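Vivid PAS protein VVD (Neurospora crassa, PDB 3D72) binds flavin-adenine dinucleotide as a fungal blue-light photoreceptor of the LOV (PAS) family and, on light activation, forms a rapidly exchanging dimer. Local coordinates at residues A[51-55]-A[56-60]; A[76-80]-A[81-85]. The protein carries 1 engineered substitution. All coordinates share one frame; numbering follows the deposited sequence.

Interaction 1: residues A[51-55]-A[56-60]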
ATOM      1  N   VAL A  51      12.825  14.245  -0.054  1.00  8.01           N
ATOM      2  CA  VAL A  51      13.668  13.303  -0.792  1.00  8.30           C
ATOM      3  C   VAL A  51      12.858  12.594  -1.879  1.00  9.09           C
ATOM      4  O   VAL A  51      13.402  11.857  -2.702  1.00  8.79           O
ATOM      5  CB  VAL A  51      14.346  12.259   0.153  1.00  8.21           C
ATOM      6  CG1 VAL A  51      15.350  12.960   1.056  1.00  9.82           C
ATOM      7  CG2 VAL A  51      13.309  11.536   0.992  1.00  7.64           C
ATOM      8  N   TYR A  52      11.543  12.811  -1.873  1.00  8.70           N
ATOM      9  CA  TYR A  52      10.659  12.246  -2.891  1.00  9.51           C
ATOM     10  C   TYR A  52       9.409  13.098  -3.029  1.00  8.68           C
ATOM     11  O   TYR A  52       8.836  13.510  -2.029  1.00  8.84           O
ATOM     12  CB  TYR A  52      10.224  10.816  -2.548  1.00 10.18           C
ATOM     13  CG  TYR A  52       9.278  10.244  -3.584  1.00 13.83           C
ATOM     14  CD1 TYR A  52       7.895  10.401  -3.470  1.00 14.84           C
ATOM     15  CD2 TYR A  52       9.775   9.610  -4.716  1.00 16.20           C
ATOM     16  CE1 TYR A  52       7.035   9.943  -4.468  1.00 17.71           C
ATOM     17  CE2 TYR A  52       8.926   9.152  -5.714  1.00 19.03           C
ATOM     18  CZ  TYR A  52       7.564   9.323  -5.587  1.00 18.91           C
ATOM     19  OH  TYR A  52       6.750   8.875  -6.598  1.00 23.04           O
ATOM     20  N   ALA A  53       8.998  13.357  -4.268  1.00  8.84           N
ATOM     21  CA  ALA A  53       7.790  14.141  -4.525  1.00  9.89           C
ATOM     22  C   ALA A  53       7.000  13.467  -5.636  1.00  9.87           C
ATOM     23  O   ALA A  53       7.546  13.130  -6.686  1.00  9.35           O
ATOM     24  CB  ALA A  53       8.151  15.573  -4.923  1.00  9.20           C
ATOM     25  N   SER A  54       5.709  13.251  -5.401  1.00  9.09           N
ATOM     26  CA  SER A  54       4.880  12.608  -6.412  1.00  9.61           C
ATOM     27  C   SER A  54       4.574  13.586  -7.535  1.00 10.13           C
ATOM     28  O   SER A  54       4.624  14.801  -7.346  1.00 10.45           O
ATOM     29  CB  SER A  54       3.567  12.099  -5.808  1.00 10.86           C
ATOM     30  OG  SER A  54       2.637  13.149  -5.637  1.00 10.04           O
ATOM     31  N   GLU A  55       4.253  13.053  -8.705  1.00 11.08           N
ATOM     32  CA  GLU A  55       3.942  13.917  -9.827  1.00 12.48           C
ATOM     33  C   GLU A  55       2.749  14.820  -9.540  1.00 11.98           C
ATOM     34  O   GLU A  55       2.691  15.941 -10.029  1.00 12.06           O
ATOM     35  CB  GLU A  55       3.706  13.075 -11.080  1.00 15.57           C
ATOM     36  CG  GLU A  55       4.954  12.322 -11.498  1.00 22.18           C
ATOM     37  CD  GLU A  55       5.020  12.059 -12.987  1.00 25.80           C
ATOM     38  OE1 GLU A  55       6.074  11.576 -13.456  1.00 28.98           O
ATOM     39  OE2 GLU A  55       4.021  12.332 -13.690  1.00 28.55           O
ATOM     40  N   ALA A  56       1.807  14.342  -8.731  1.00 11.62           N
ATOM     41  CA  ALA A  56       0.633  15.145  -8.393  1.00 11.48           C
ATOM     42  C   ALA A  56       0.998  16.351  -7.526  1.00 11.58           C
ATOM     43  O   ALA A  56       0.347  17.404  -7.611  1.00 12.25           O
ATOM     44  CB  ALA A  56      -0.414  14.284  -7.683  1.00 11.79           C
ATOM     45  N   PHE A  57       2.014  16.194  -6.677  1.00 10.53           N
ATOM     46  CA  PHE A  57       2.475  17.297  -5.832  1.00 11.62           C
ATOM     47  C   PHE A  57       3.144  18.345  -6.714  1.00 11.77           C
ATOM     48  O   PHE A  57       2.949  19.542  -6.527  1.00 12.72           O
ATOM     49  CB  PHE A  57       3.488  16.791  -4.797  1.00 10.54           C
ATOM     50  CG  PHE A  57       4.199  17.883  -4.049  1.00 10.15           C
ATOM     51  CD1 PHE A  57       3.624  18.463  -2.925  1.00 10.05           C
ATOM     52  CD2 PHE A  57       5.446  18.337  -4.475  1.00  9.04           C
ATOM     53  CE1 PHE A  57       4.274  19.473  -2.226  1.00  9.02           C
ATOM     54  CE2 PHE A  57       6.109  19.351  -3.785  1.00  9.66           C
ATOM     55  CZ  PHE A  57       5.525  19.923  -2.659  1.00  8.63           C
ATOM     56  N   LEU A  58       3.952  17.891  -7.667  1.00 13.13           N
ATOM     57  CA  LEU A  58       4.639  18.817  -8.566  1.00 13.19           C
ATOM     58  C   LEU A  58       3.627  19.570  -9.419  1.00 13.93           C
ATOM     59  O   LEU A  58       3.771  20.772  -9.664  1.00 14.60           O
ATOM     60  CB  LEU A  58       5.612  18.053  -9.465  1.00 13.73           C
ATOM     61  CG  LEU A  58       6.707  17.287  -8.722  1.00 15.02           C
ATOM     62  CD1 LEU A  58       7.550  16.504  -9.725  1.00 14.99           C
ATOM     63  CD2 LEU A  58       7.561  18.263  -7.924  1.00 15.42           C
ATOM     64  N   TYR A  59       2.597  18.858  -9.864  1.00 14.76           N
ATOM     65  CA  TYR A  59       1.565  19.473 -10.683  1.00 15.40           C
ATOM     66  C   TYR A  59       0.789  20.509  -9.874  1.00 14.92           C
ATOM     67  O   TYR A  59       0.548  21.634 -10.339  1.00 15.67           O
ATOM     68  CB  TYR A  59       0.599  18.414 -11.200  1.00 16.06           C
ATOM     69  CG  TYR A  59      -0.474  18.979 -12.091  1.00 17.69           C
ATOM     70  CD1 TYR A  59      -1.789  18.537 -11.990  1.00 18.95           C
ATOM     71  CD2 TYR A  59      -0.173  19.947 -13.045  1.00 18.85           C
ATOM     72  CE1 TYR A  59      -2.781  19.042 -12.819  1.00 19.51           C
ATOM     73  CE2 TYR A  59      -1.156  20.463 -13.879  1.00 20.24           C
ATOM     74  CZ  TYR A  59      -2.455  20.004 -13.759  1.00 19.58           C
ATOM     75  OH  TYR A  59      -3.432  20.496 -14.585  1.00 20.41           O
ATOM     76  N   MET A  60       0.394  20.124  -8.665  1.00 14.12           N
ATOM     77  CA  MET A  60      -0.353  21.012  -7.783  1.00 13.90           C
ATOM     78  C   MET A  60       0.376  22.318  -7.484  1.00 14.68           C
ATOM     79  O   MET A  60      -0.214  23.400  -7.557  1.00 13.87           O
ATOM     80  CB  MET A  60      -0.657  20.318  -6.449  1.00 13.08           C
ATOM     81  CG  MET A  60      -1.368  21.220  -5.448  1.00 15.82           C
ATOM     82  SD  MET A  60      -1.468  20.504  -3.790  1.00 16.37           S
ATOM     83  CE  MET A  60       0.132  20.964  -3.104  1.00 18.28           C
TER
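Ser54 is the N-cap of helix 55-61 in this PAS fold, a worked example of how one hydroxyl can join the end of an edge strand, here 50-53, to the helix that follows. Its OG accepts from Phe57 N at 3.3 Å with an N-H...O angle of 150°. The hydroxyl sits between the backbone N and the carbonyl carbon (chi1 79°), turned back over the first helical turn to meet that amide. The same oxygen hydrogen-bonds Val36 O, at the engineered position, and Leu38 N, so three backbone groups grip one buried polar atom. Without this hydroxyl, as with an alanine here, Phe57 N would probably keep just its weak bond to Ser54 O, and Val36 O and Leu38 N would lose their shared partner, weakening the tie between helix start and strand 38-42.

The carbonyl of Ser54 opens the helical ladder. Leu58 N bonds Ser54 O at 3.2 Å, whereas Phe57 N makes a weak bond to the same oxygen. One residue on, Tyr59 N bonds Glu55 O at 2.9 Å.

The apolar side of the junction rests on Ala53, the last residue of the strand. Ala53 CB lies 3.9 Å from Phe57 CD2, oblique to the ring. Leu58 CD2 comes to the same Ala53 CB at 4.1 Å. With CG anti to the backbone N (chi1 170°), the phenyl ring turns away from the cap toward Ile39 and Val68, and the side chain comes within about 4 Å of the flavin cofactor. Leu58 instead folds back over the cap, bringing its CG to 3.5 Å from Ser54 O.

Interaction 2: residues A[76-80]-A[81-85]. With FAD (flavin-adenine dinucleotide), chain C.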
ATOM      1  N   LEU A  76       6.959  26.651   0.384  1.00 10.45           N
ATOM      2  CA  LEU A  76       5.632  26.873  -0.178  1.00 11.04           C
ATOM      3  C   LEU A  76       4.886  27.970   0.578  1.00 11.58           C
ATOM      4  O   LEU A  76       3.856  28.454   0.115  1.00 11.92           O
ATOM      5  CB  LEU A  76       4.799  25.578  -0.131  1.00 11.57           C
ATOM      6  CG  LEU A  76       5.220  24.436  -1.065  1.00 10.34           C
ATOM      7  CD1 LEU A  76       4.345  23.212  -0.810  1.00 11.21           C
ATOM      8  CD2 LEU A  76       5.087  24.877  -2.511  1.00 11.82           C
ATOM      9  N   GLN A  77       5.403  28.360   1.738  1.00 11.26           N
ATOM     10  CA  GLN A  77       4.740  29.377   2.543  1.00 12.07           C
ATOM     11  C   GLN A  77       4.934  30.802   2.058  1.00 13.59           C
ATOM     12  O   GLN A  77       4.378  31.733   2.636  1.00 13.54           O
ATOM     13  CB  GLN A  77       5.174  29.232   4.000  1.00 11.13           C
ATOM     14  CG  GLN A  77       4.552  28.005   4.665  1.00 10.60           C
ATOM     15  CD  GLN A  77       5.389  27.454   5.790  1.00 11.84           C
ATOM     16  OE1 GLN A  77       6.151  28.186   6.434  1.00 11.68           O
ATOM     17  NE2 GLN A  77       5.244  26.152   6.053  1.00  9.89           N
ATOM     18  N   SER A  78       5.698  30.964   0.985  1.00 14.38           N
ATOM     19  CA  SER A  78       5.942  32.288   0.416  1.00 15.72           C
ATOM     20  C   SER A  78       5.738  32.268  -1.094  1.00 15.53           C
ATOM     21  O   SER A  78       6.112  31.314  -1.772  1.00 13.49           O
ATOM     22  CB  SER A  78       7.365  32.748   0.730  1.00 17.07           C
ATOM     23  OG  SER A  78       7.581  34.068   0.260  1.00 20.69           O
ATOM     24  N   PRO A  79       5.142  33.335  -1.651  1.00 16.35           N
ATOM     25  CA  PRO A  79       4.920  33.371  -3.097  1.00 18.63           C
ATOM     26  C   PRO A  79       6.211  33.451  -3.901  1.00 20.28           C
ATOM     27  O   PRO A  79       6.211  33.242  -5.112  1.00 21.44           O
ATOM     28  CB  PRO A  79       4.030  34.600  -3.281  1.00 17.72           C
ATOM     29  CG  PRO A  79       4.422  35.480  -2.141  1.00 17.79           C
ATOM     30  CD  PRO A  79       4.553  34.513  -0.991  1.00 17.01           C
ATOM     31  N   ASP A  80       7.314  33.753  -3.223  1.00 22.21           N
ATOM     32  CA  ASP A  80       8.598  33.833  -3.894  1.00 24.08           C
ATOM     33  C   ASP A  80       9.439  32.617  -3.514  1.00 25.06           C
ATOM     34  O   ASP A  80      10.610  32.505  -3.885  1.00 25.03           O
ATOM     35  CB  ASP A  80       9.309  35.149  -3.538  1.00 26.31           C
ATOM     36  CG  ASP A  80       9.455  35.361  -2.044  1.00 27.14           C
ATOM     37  OD1 ASP A  80       9.573  36.533  -1.620  1.00 28.43           O
ATOM     38  OD2 ASP A  80       9.465  34.366  -1.293  1.00 28.43           O
ATOM     39  N   GLY A  81       8.815  31.696  -2.783  1.00 25.22           N
ATOM     40  CA  GLY A  81       9.493  30.483  -2.362  1.00 25.64           C
ATOM     41  C   GLY A  81      10.708  30.718  -1.488  1.00 26.31           C
ATOM     42  O   GLY A  81      11.589  29.863  -1.404  1.00 26.87           O
ATOM     43  N   MET A  82      10.750  31.871  -0.826  1.00 26.90           N
ATOM     44  CA  MET A  82      11.867  32.226   0.045  1.00 27.54           C
ATOM     45  C   MET A  82      11.411  32.321   1.500  1.00 26.32           C
ATOM     46  O   MET A  82      10.846  33.334   1.916  1.00 26.78           O
ATOM     47  CB  MET A  82      12.454  33.571  -0.393  1.00 30.35           C
ATOM     48  CG  MET A  82      12.731  33.673  -1.885  1.00 33.52           C
ATOM     49  SD  MET A  82      14.090  32.631  -2.448  1.00 37.86           S
ATOM     50  CE  MET A  82      15.197  33.873  -3.120  1.00 36.05           C
ATOM     51  N   VAL A  83      11.652  31.267   2.274  1.00 24.75           N
ATOM     52  CA  VAL A  83      11.263  31.261   3.677  1.00 23.47           C
ATOM     53  C   VAL A  83      12.398  30.741   4.547  1.00 24.09           C
ATOM     54  O   VAL A  83      12.706  29.552   4.537  1.00 23.70           O
ATOM     55  CB  VAL A  83      10.023  30.375   3.927  1.00 22.47           C
ATOM     56  CG1 VAL A  83       9.562  30.529   5.370  1.00 21.98           C
ATOM     57  CG2 VAL A  83       8.913  30.750   2.968  1.00 21.45           C
ATOM     58  N   LYS A  84      13.020  31.639   5.303  1.00 24.48           N
ATOM     59  CA  LYS A  84      14.119  31.255   6.176  1.00 24.78           C
ATOM     60  C   LYS A  84      13.597  30.596   7.451  1.00 24.23           C
ATOM     61  O   LYS A  84      12.552  30.974   7.979  1.00 24.27           O
ATOM     62  CB  LYS A  84      14.964  32.484   6.525  1.00 26.43           C
ATOM     63  CG  LYS A  84      15.574  33.196   5.314  1.00 29.30           C
ATOM     64  CD  LYS A  84      16.479  32.281   4.477  1.00 31.99           C
ATOM     65  CE  LYS A  84      15.690  31.454   3.462  1.00 32.88           C
ATOM     66  NZ  LYS A  84      16.574  30.587   2.632  1.00 34.94           N
ATOM     67  N   PRO A  85      14.319  29.586   7.955  1.00 23.79           N
ATOM     68  CA  PRO A  85      13.923  28.876   9.173  1.00 23.35           C
ATOM     69  C   PRO A  85      13.840  29.841  10.350  1.00 23.22           C
ATOM     70  O   PRO A  85      14.653  30.755  10.453  1.00 23.89           O
ATOM     71  CB  PRO A  85      15.047  27.859   9.358  1.00 23.35           C
ATOM     72  CG  PRO A  85      15.537  27.629   7.967  1.00 23.68           C
ATOM     73  CD  PRO A  85      15.549  29.008   7.387  1.00 23.25           C
TER
HETATM   74  PA  FAD C 201       9.911  27.424  12.276  1.00 23.41           P
HETATM   75  O1A FAD C 201      10.682  27.924  11.106  1.00 23.22           O
HETATM   76  O2A FAD C 201      10.642  27.232  13.551  1.00 24.57           O
HETATM   77  O5B FAD C 201       8.674  28.394  12.495  1.00 25.58           O
HETATM   78  C5B FAD C 201       7.714  28.238  13.560  1.00 30.77           C
HETATM   79  C4B FAD C 201       6.857  29.500  13.594  1.00 34.35           C
HETATM   80  O4B FAD C 201       5.951  29.360  14.702  1.00 35.98           O
HETATM   81  C3B FAD C 201       7.633  30.820  13.791  1.00 35.60           C
HETATM   82  O3B FAD C 201       7.370  31.801  12.822  1.00 36.52           O
HETATM   83  C2B FAD C 201       7.292  31.280  15.204  1.00 36.61           C
HETATM   84  O2B FAD C 201       7.135  32.658  15.419  1.00 36.34           O
HETATM   85  C1B FAD C 201       6.058  30.467  15.607  1.00 37.48           C
HETATM   86  N9A FAD C 201       6.130  29.892  16.938  1.00 39.82           N
HETATM   87  C8A FAD C 201       7.052  29.007  17.422  1.00 40.70           C
HETATM   88  N7A FAD C 201       6.872  28.669  18.678  1.00 41.33           N
HETATM   89  C5A FAD C 201       5.763  29.408  19.056  1.00 41.49           C
HETATM   90  C6A FAD C 201       5.047  29.490  20.302  1.00 42.38           C
HETATM   91  N6A FAD C 201       5.429  28.799  21.381  1.00 42.83           N
HETATM   92  N1A FAD C 201       3.965  30.318  20.370  1.00 42.92           N
HETATM   93  C2A FAD C 201       3.606  31.010  19.254  1.00 42.81           C
HETATM   94  N3A FAD C 201       4.191  31.005  18.034  1.00 42.45           N
HETATM   95  C4A FAD C 201       5.306  30.153  18.020  1.00 41.33           C
HETATM   96  N1  FAD C 201       4.611  22.996   4.930  1.00  8.83           N
HETATM   97  C2  FAD C 201       3.869  23.652   4.001  1.00  8.51           C
HETATM   98  O2  FAD C 201       3.634  24.872   4.077  1.00 10.03           O
HETATM   99  N3  FAD C 201       3.325  22.938   2.923  1.00 10.52           N
HETATM  100  C4  FAD C 201       3.504  21.572   2.695  1.00  7.73           C
HETATM  101  O4  FAD C 201       2.965  21.028   1.705  1.00  9.07           O
HETATM  102  C4X FAD C 201       4.265  20.896   3.672  1.00  8.10           C
HETATM  103  N5  FAD C 201       4.503  19.518   3.509  1.00  7.42           N
HETATM  104  C5X FAD C 201       5.261  18.878   4.474  1.00  8.45           C
HETATM  105  C6  FAD C 201       5.514  17.479   4.328  1.00  6.95           C
HETATM  106  C7  FAD C 201       6.288  16.787   5.229  1.00  8.46           C
HETATM  107  C7M FAD C 201       6.477  15.282   4.991  1.00  8.59           C
HETATM  108  C8  FAD C 201       6.904  17.461   6.312  1.00  8.01           C
HETATM  109  C8M FAD C 201       7.789  16.762   7.325  1.00  8.58           C
HETATM  110  C9  FAD C 201       6.658  18.871   6.483  1.00  7.76           C
HETATM  111  C9A FAD C 201       5.857  19.595   5.583  1.00  7.81           C
HETATM  112  N10 FAD C 201       5.577  21.015   5.723  1.00  7.68           N
HETATM  113  C10 FAD C 201       4.835  21.650   4.753  1.00  8.09           C
HETATM  114  C1' FAD C 201       6.078  21.820   6.872  1.00  8.15           C
HETATM  115  C2' FAD C 201       7.455  22.439   6.851  1.00  9.72           C
HETATM  116  O2' FAD C 201       8.355  21.532   6.203  1.00  9.41           O
HETATM  117  C3' FAD C 201       7.838  22.759   8.315  1.00  9.13           C
HETATM  118  O3' FAD C 201       7.855  21.540   9.058  1.00 10.38           O
HETATM  119  C4' FAD C 201       6.836  23.747   9.001  1.00 10.48           C
HETATM  120  O4' FAD C 201       6.903  25.003   8.352  1.00 10.12           O
HETATM  121  C5' FAD C 201       7.104  23.927  10.504  1.00 12.63           C
HETATM  122  O5' FAD C 201       8.504  23.821  10.808  1.00 14.91           O
HETATM  123  P   FAD C 201       9.517  25.031  10.638  1.00 16.53           P
HETATM  124  O1P FAD C 201      10.857  24.438  10.669  1.00 16.28           O
HETATM  125  O2P FAD C 201       9.184  25.826   9.430  1.00 14.47           O
HETATM  126  O3P FAD C 201       9.346  25.980  11.920  1.00 20.21           O
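Asp80 and Gly81 form the closing half of a type I beta turn, Ser78 to Gly81, in the loop that lines one side of the flavin pocket of this LOV domain. The turn is shut by the bond from Gly81 N to Ser78 O, 2.9 Å. Gly81 then takes a positive phi (61°), a conformation that favours glycine and redirects the chain.

Asp80 secures that change of direction. A chi1 of 55° folds Asp80 CG back over its own main chain, which brings OD2 to Met82 N at 2.8 Å, on the anti side and somewhat out of the carboxylate plane. Ser78 OG donates to the same OD2 in a very short bond, so a single carboxylate oxygen spans the turn. The Met82 side chain crosses that of Asp80 at about a right angle, its CG 3.7 Å from Asp80 CG.

Val83 packs back on the start of the turn. Its CG2 presses tightly on Ser78 CB and also rests near Gln77 CB, the root of the side chain that reaches the cofactor. Arg89 NE bonds Gln77 OE1, which fixes the turn of the amide; on the other side NE2 donates to FAD O2 at 2.9 Å and, almost straight at 176°, to the ribityl O4' at 3.1 Å.

How the interactions relate
From the N terminus, interaction 1 comes first, passing from edge strand 50-53 straight into helix 55-61; helix 65-68 then intervenes before interaction 2 opens in the long loop leading to helix 94-106. The two are in series, neither enclosing nor crossing the other: interaction 1 caps the start of a helix, and interaction 2 closes a beta turn. Their centres lie about 18 Å apart, yet they meet beside the flavin, where Phe57 CZ packs on Leu76 CD1 at 4.0 Å. Together they join one edge of the sheet, through helix 55-61, to a loop that touches the other edge strand, 110-117, and both border the flavin.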